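Long-range contact in tailspike protein (Acinetobacter phage vB_ApiP_P1, PDB 6E1R), which probably binds and hydrolyses capsular polysaccharide of its Acinetobacter baumannii host as a trimeric tailspike built on a right-handed parallel beta-helix: residues A[199-204]-A[224-229]. Sequence-based numbering, arbitrary orientation.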
loop_
_atom_site.group_PDB
_atom_site.type_symbol
_atom_site.label_atom_id
_atom_site.label_comp_id
_atom_site.label_asym_id
_atom_site.label_seq_id
_atom_site.Cartn_x
_atom_site.Cartn_y
_atom_site.Cartn_z
ATOM N N VAL A 199 -14.817 -18.201 -7.576
ATOM C CA VAL A 199 -16.081 -17.761 -7.006
ATOM C C VAL A 199 -16.540 -18.801 -5.995
ATOM O O VAL A 199 -16.431 -20.008 -6.235
ATOM C CB VAL A 199 -17.147 -17.544 -8.098
ATOM C CG1 VAL A 199 -18.454 -17.064 -7.488
ATOM C CG2 VAL A 199 -16.642 -16.559 -9.140
ATOM N N PHE A 200 -17.041 -18.328 -4.859
ATOM C CA PHE A 200 -17.515 -19.186 -3.780
ATOM C C PHE A 200 -18.991 -18.885 -3.561
ATOM O O PHE A 200 -19.344 -17.820 -3.042
ATOM C CB PHE A 200 -16.696 -18.971 -2.509
ATOM C CG PHE A 200 -15.248 -19.349 -2.659
ATOM C CD1 PHE A 200 -14.345 -18.477 -3.247
ATOM C CD2 PHE A 200 -14.792 -20.583 -2.222
ATOM C CE1 PHE A 200 -13.014 -18.828 -3.392
ATOM C CE2 PHE A 200 -13.463 -20.937 -2.362
ATOM C CZ PHE A 200 -12.572 -20.058 -2.948
ATOM N N ASP A 201 -19.847 -19.819 -3.967
ATOM C CA ASP A 201 -21.284 -19.608 -3.902
ATOM C C ASP A 201 -21.756 -19.569 -2.453
ATOM O O ASP A 201 -21.225 -20.263 -1.582
ATOM C CB ASP A 201 -22.011 -20.715 -4.671
ATOM C CG ASP A 201 -23.459 -20.373 -4.962
ATOM O OD1 ASP A 201 -24.266 -20.337 -4.010
ATOM O OD2 ASP A 201 -23.789 -20.133 -6.143
ATOM N N ARG A 202 -22.774 -18.743 -2.204
ATOM C CA ARG A 202 -23.309 -18.590 -0.857
ATOM C C ARG A 202 -24.024 -19.841 -0.366
ATOM O O ARG A 202 -24.327 -19.931 0.828
ATOM C CB ARG A 202 -24.265 -17.398 -0.809
ATOM C CG ARG A 202 -24.125 -16.529 0.426
ATOM C CD ARG A 202 -25.257 -15.520 0.499
ATOM N NE ARG A 202 -25.524 -14.899 -0.796
ATOM C CZ ARG A 202 -26.687 -14.353 -1.137
ATOM N NH1 ARG A 202 -27.700 -14.351 -0.280
ATOM N NH2 ARG A 202 -26.841 -13.810 -2.337
ATOM N N SER A 203 -24.300 -20.798 -1.254
ATOM C CA SER A 203 -24.897 -22.060 -0.839
ATOM C C SER A 203 -23.961 -22.872 0.043
ATOM O O SER A 203 -24.429 -23.716 0.814
ATOM C CB SER A 203 -25.300 -22.879 -2.067
ATOM O OG SER A 203 -24.204 -23.047 -2.950
ATOM N N LEU A 204 -22.656 -22.635 -0.055
ATOM C CA LEU A 204 -21.695 -23.328 0.788
ATOM C C LEU A 204 -21.861 -22.914 2.244
ATOM O O LEU A 204 -22.239 -21.780 2.555
ATOM C CB LEU A 204 -20.270 -23.018 0.328
ATOM C CG LEU A 204 -19.821 -23.555 -1.030
ATOM C CD1 LEU A 204 -18.509 -22.902 -1.444
ATOM C CD2 LEU A 204 -19.684 -25.068 -0.993
ATOM N N THR A 224 -21.524 -13.513 -3.162
ATOM C CA THR A 224 -22.364 -12.583 -3.913
ATOM C C THR A 224 -23.521 -13.321 -4.572
ATOM O O THR A 224 -24.679 -12.896 -4.479
ATOM C CB THR A 224 -21.540 -11.834 -4.960
ATOM O OG1 THR A 224 -20.462 -11.143 -4.317
ATOM C CG2 THR A 224 -22.407 -10.823 -5.697
ATOM N N TYR A 225 -23.225 -14.432 -5.238
ATOM C CA TYR A 225 -24.219 -15.219 -5.947
ATOM C C TYR A 225 -24.606 -16.434 -5.113
ATOM O O TYR A 225 -23.806 -16.957 -4.333
ATOM C CB TYR A 225 -23.692 -15.659 -7.314
ATOM C CG TYR A 225 -23.222 -14.509 -8.173
ATOM C CD1 TYR A 225 -24.113 -13.810 -8.978
ATOM C CD2 TYR A 225 -21.891 -14.114 -8.172
ATOM C CE1 TYR A 225 -23.689 -12.753 -9.763
ATOM C CE2 TYR A 225 -21.458 -13.058 -8.952
ATOM C CZ TYR A 225 -22.361 -12.382 -9.746
ATOM O OH TYR A 225 -21.935 -11.332 -10.526
HETATM N N MSE A 226 -25.847 -16.875 -5.283
HETATM C CA MSE A 226 -26.382 -17.974 -4.489
HETATM C C MSE A 226 -27.232 -18.904 -5.350
HETATM O O MSE A 226 -28.341 -18.546 -5.750
HETATM C CB MSE A 226 -27.204 -17.427 -3.322
HETATM C CG MSE A 226 -27.478 -18.431 -2.217
HETATM SE SE MSE A 226 -28.856 -17.798 -0.990
HETATM C CE MSE A 226 -27.853 -17.848 0.670
ATOM N N SER A 227 -26.711 -20.101 -5.629
ATOM C CA SER A 227 -27.426 -21.031 -6.499
ATOM C C SER A 227 -28.662 -21.593 -5.805
ATOM O O SER A 227 -29.747 -21.646 -6.396
ATOM C CB SER A 227 -26.492 -22.157 -6.942
ATOM O OG SER A 227 -26.135 -22.983 -5.849
ATOM N N THR A 228 -28.517 -22.019 -4.552
ATOM C CA THR A 228 -29.636 -22.496 -3.752
ATOM C C THR A 228 -29.599 -21.819 -2.389
ATOM O O THR A 228 -28.534 -21.429 -1.901
ATOM C CB THR A 228 -29.622 -24.031 -3.602
ATOM O OG1 THR A 228 -30.828 -24.462 -2.958
ATOM C CG2 THR A 228 -28.422 -24.493 -2.794
ATOM N N THR A 229 -30.776 -21.681 -1.780
ATOM C CA THR A 229 -30.903 -20.929 -0.536
ATOM C C THR A 229 -30.144 -21.599 0.603
ATOM O O THR A 229 -30.215 -22.816 0.793
ATOM C CB THR A 229 -32.378 -20.777 -0.159
ATOM O OG1 THR A 229 -33.185 -21.545 -1.059
ATOM C CG2 THR A 229 -32.797 -19.317 -0.231
#
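Asp201 receives the backbone N-H of Ser227 on OD1, at 2.9 Å, through the carboxylate's syn lone pair; a weak second bond reaches OD2. On its anti side OD1 takes Ser203 N, making an Asx turn over the type I turn from Asp201 to Leu204, and Ser203 OG donates to it from above the carboxylate plane. Aspartate's short side chain keeps OD1 near enough to its own chain for Ser203 N while the syn side faces Ser227. Two further bonds run to carbonyls: Arg202 N meets Tyr225 O at 3.0 Å, almost straight (171°), while Arg202 NH2 reaches Thr224 O at 3.2 Å, in the guanidinium plane but above the carbonyl plane. Arg202 NE binds Gly223 O, so the guanidinium spans two successive carbonyls. Tyr225 OH bonds OE1 of Gln192 of the second subunit.

In van der Waals packing, selenomethionine Met226 crosses Arg202 at about a right angle, laying CB and SE over one guanidinium face and bringing CE to 3.5 Å from Arg202 CD. Ser203 CB rests against Thr228 CG2, its hydroxyl also bonding Ala173 N. Carboxylate and guanidinium thus join loops of successive beta-helix coils where the pairing of strands 199-200 and 221-222 ends.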